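PDB 4FD4: arylalkylamine N-Acetyltransferase like 5b, which probably transfers acyl groups, such as acetyl from acetyl-CoA, to the amine of arylalkylamines such as serotonin and dopamine. Local coordinates for residues R26-E31 with V129-V134. Numbering follows the deposited sequence.
Sequences RIYYPE and VHILAV. With GOL (glycerol), chain D.
In this GNAT fold the chain near the end of helix 17-28 lies against the last residues of strand 126-134, with Ile-27 and Tyr-28 set on Ile-131 and Ala-133. The backbones come nearest at Tyr-28 and Ala-133, whose CA atoms are 5.7 Å apart. Tyr-28 reaches along the strand because its CG stands anti to the backbone N (chi1 174°), which lays the ring over the branched side chain of Ile-131. CG2 of Ile-131 sits above one face of the Tyr-28 ring, 3.8 Å from its centroid and 20° off the normal, a CH-pi contact displaced toward the rim. CG1 of Ile-131 meets the phenol end, 3.5 Å from Tyr-28 CZ, while its CD1 covers the CE2 side. Nearer the helix, the methyl of Ala-133 packs on CB of Tyr-28. CB of Ala-133 also meets CD1 of Ile-27 at 3.9 Å, and that same CD1 rests on the peptide between Ala-133 and Val-134, 3.6 Å from Ala-133 O. Strand 126-134 is the central GNAT strand whose bulge, here His-130 and Ile-131 both opposite Ile-77 of strand 71-81, helps open the acyl-CoA site in this family. A glycerol, probably from the crystallisation liquor, lies against the strand at the bulge. Its O2 accepts the N-H of Leu-132 at 2.7 Å (157° at the hydrogen); amides of this strand typically hold acetyl-CoA in GNAT enzymes, so the glycerol may mark part of that pocket. Its O3 lies in the plane of the Tyr-28 ring, 3.1 Å from Tyr-28 OH in a hydrogen bond. A second glycerol also bonds to this hydroxyl. CD2 of Tyr-28 points over the centre of the Tyr-29 ring, whose own OH is hydrogen-bonded to Asp-48 and Ser-52.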
loop_
_atom_site.group_PDB
_atom_site.type_symbol
_atom_site.label_atom_id
_atom_site.label_comp_id
_atom_site.label_asym_id
_atom_site.label_seq_id
_atom_site.Cartn_x
_atom_site.Cartn_y
_atom_site.Cartn_z
ATOM N N ARG A 26 8.899 -10.358 5.630
ATOM C CA ARG A 26 9.640 -10.141 6.886
ATOM C C ARG A 26 9.158 -8.927 7.665
ATOM O O ARG A 26 8.964 -8.993 8.878
ATOM C CB ARG A 26 11.148 -10.017 6.609
ATOM C CG ARG A 26 12.040 -10.205 7.843
ATOM C CD ARG A 26 13.521 -10.040 7.507
ATOM N NE ARG A 26 13.918 -8.633 7.457
ATOM C CZ ARG A 26 14.612 -8.073 6.469
ATOM N NH1 ARG A 26 14.925 -6.775 6.520
ATOM N NH2 ARG A 26 14.996 -8.802 5.426
ATOM N N ILE A 27 8.948 -7.820 6.966
ATOM C CA ILE A 27 8.643 -6.564 7.642
ATOM C C ILE A 27 7.271 -5.996 7.312
ATOM O O ILE A 27 6.765 -5.134 8.030
ATOM C CB ILE A 27 9.702 -5.483 7.343
ATOM C CG1 ILE A 27 9.658 -5.071 5.872
ATOM C CG2 ILE A 27 11.107 -5.972 7.726
ATOM C CD1 ILE A 27 10.447 -3.799 5.580
ATOM N N TYR A 28 6.650 -6.467 6.237
ATOM C CA TYR A 28 5.367 -5.875 5.851
ATOM C C TYR A 28 4.148 -6.634 6.392
ATOM O O TYR A 28 3.423 -6.128 7.251
ATOM C CB TYR A 28 5.262 -5.710 4.325
ATOM C CG TYR A 28 3.887 -5.232 3.898
ATOM C CD1 TYR A 28 3.422 -3.970 4.257
ATOM C CD2 TYR A 28 3.062 -6.039 3.134
ATOM C CE1 TYR A 28 2.152 -3.534 3.877
ATOM C CE2 TYR A 28 1.801 -5.614 2.741
ATOM C CZ TYR A 28 1.350 -4.365 3.118
ATOM O OH TYR A 28 0.090 -3.954 2.719
ATOM N N TYR A 29 3.928 -7.841 5.878
ATOM C CA TYR A 29 2.748 -8.626 6.251
ATOM C C TYR A 29 2.566 -8.854 7.760
ATOM O O TYR A 29 1.458 -8.721 8.278
ATOM C CB TYR A 29 2.723 -9.952 5.485
ATOM C CG TYR A 29 2.354 -9.782 4.021
ATOM C CD1 TYR A 29 1.113 -9.274 3.654
ATOM C CD2 TYR A 29 3.240 -10.136 3.012
ATOM C CE1 TYR A 29 0.770 -9.110 2.310
ATOM C CE2 TYR A 29 2.902 -9.984 1.672
ATOM C CZ TYR A 29 1.664 -9.470 1.331
ATOM O OH TYR A 29 1.322 -9.320 -0.002
ATOM N N PRO A 30 3.658 -9.177 8.480
ATOM C CA PRO A 30 3.498 -9.453 9.917
ATOM C C PRO A 30 2.988 -8.260 10.707
ATOM O O PRO A 30 2.536 -8.408 11.837
ATOM C CB PRO A 30 4.925 -9.805 10.362
ATOM C CG PRO A 30 5.583 -10.328 9.127
ATOM C CD PRO A 30 5.022 -9.480 8.008
ATOM N N GLU A 31 3.057 -7.095 10.116
ATOM C CA GLU A 31 2.665 -5.924 10.809
ATOM C C GLU A 31 1.515 -5.144 10.248
ATOM O O GLU A 31 0.936 -4.350 10.961
ATOM C CB GLU A 31 3.843 -4.984 10.920
ATOM C CG GLU A 31 4.971 -5.541 11.722
ATOM C CD GLU A 31 4.596 -5.693 13.163
ATOM O OE1 GLU A 31 4.923 -6.731 13.755
ATOM O OE2 GLU A 31 3.955 -4.771 13.701
ATOM N N VAL A 129 0.305 4.575 -3.820
ATOM C CA VAL A 129 1.174 3.765 -2.990
ATOM C C VAL A 129 0.329 2.738 -2.245
ATOM O O VAL A 129 -0.498 3.097 -1.398
ATOM C CB VAL A 129 1.982 4.615 -1.971
ATOM C CG1 VAL A 129 2.902 3.713 -1.157
ATOM C CG2 VAL A 129 2.805 5.670 -2.687
ATOM N N HIS A 130 0.540 1.466 -2.573
ATOM C CA HIS A 130 -0.153 0.355 -1.912
ATOM C C HIS A 130 0.587 -0.064 -0.641
ATOM O O HIS A 130 -0.038 -0.410 0.364
ATOM C CB HIS A 130 -0.216 -0.876 -2.823
ATOM C CG HIS A 130 -1.005 -0.672 -4.089
ATOM N ND1 HIS A 130 -2.367 -0.511 -4.096
ATOM C CD2 HIS A 130 -0.604 -0.649 -5.386
ATOM C CE1 HIS A 130 -2.788 -0.381 -5.351
ATOM N NE2 HIS A 130 -1.739 -0.454 -6.146
ATOM N N ILE A 131 1.919 -0.075 -0.710
ATOM C CA ILE A 131 2.745 -0.554 0.407
ATOM C C ILE A 131 3.900 0.417 0.709
ATOM O O ILE A 131 4.554 0.919 -0.200
ATOM C CB ILE A 131 3.347 -1.951 0.096
ATOM C CG1 ILE A 131 2.245 -3.012 -0.009
ATOM C CG2 ILE A 131 4.387 -2.357 1.145
ATOM C CD1 ILE A 131 2.734 -4.372 -0.502
ATOM N N LEU A 132 4.140 0.688 1.987
ATOM C CA LEU A 132 5.328 1.434 2.413
ATOM C C LEU A 132 5.779 0.779 3.712
ATOM O O LEU A 132 5.072 0.857 4.716
ATOM C CB LEU A 132 4.974 2.901 2.666
ATOM C CG LEU A 132 6.039 3.862 3.222
ATOM C CD1 LEU A 132 7.211 3.981 2.276
ATOM C CD2 LEU A 132 5.441 5.239 3.490
ATOM N N ALA A 133 6.924 0.104 3.685
ATOM C CA ALA A 133 7.386 -0.650 4.851
ATOM C C ALA A 133 8.888 -0.500 5.079
ATOM O O ALA A 133 9.694 -0.630 4.156
ATOM C CB ALA A 133 7.001 -2.117 4.728
ATOM N N VAL A 134 9.251 -0.226 6.324
ATOM C CA VAL A 134 10.636 0.002 6.689
ATOM C C VAL A 134 10.976 -0.936 7.835
ATOM O O VAL A 134 10.193 -1.084 8.775
ATOM C CB VAL A 134 10.841 1.465 7.132
ATOM C CG1 VAL A 134 12.233 1.676 7.712
ATOM C CG2 VAL A 134 10.608 2.412 5.954
HETATM C C1 GOL D . 0.615 2.212 4.172
HETATM O O1 GOL D . 0.661 2.588 5.530
HETATM C C2 GOL D . 0.703 0.702 4.126
HETATM O O2 GOL D . 1.975 0.332 3.623
HETATM C C3 GOL D . -0.434 0.174 3.254
HETATM O O3 GOL D . -0.745 -1.153 3.624
#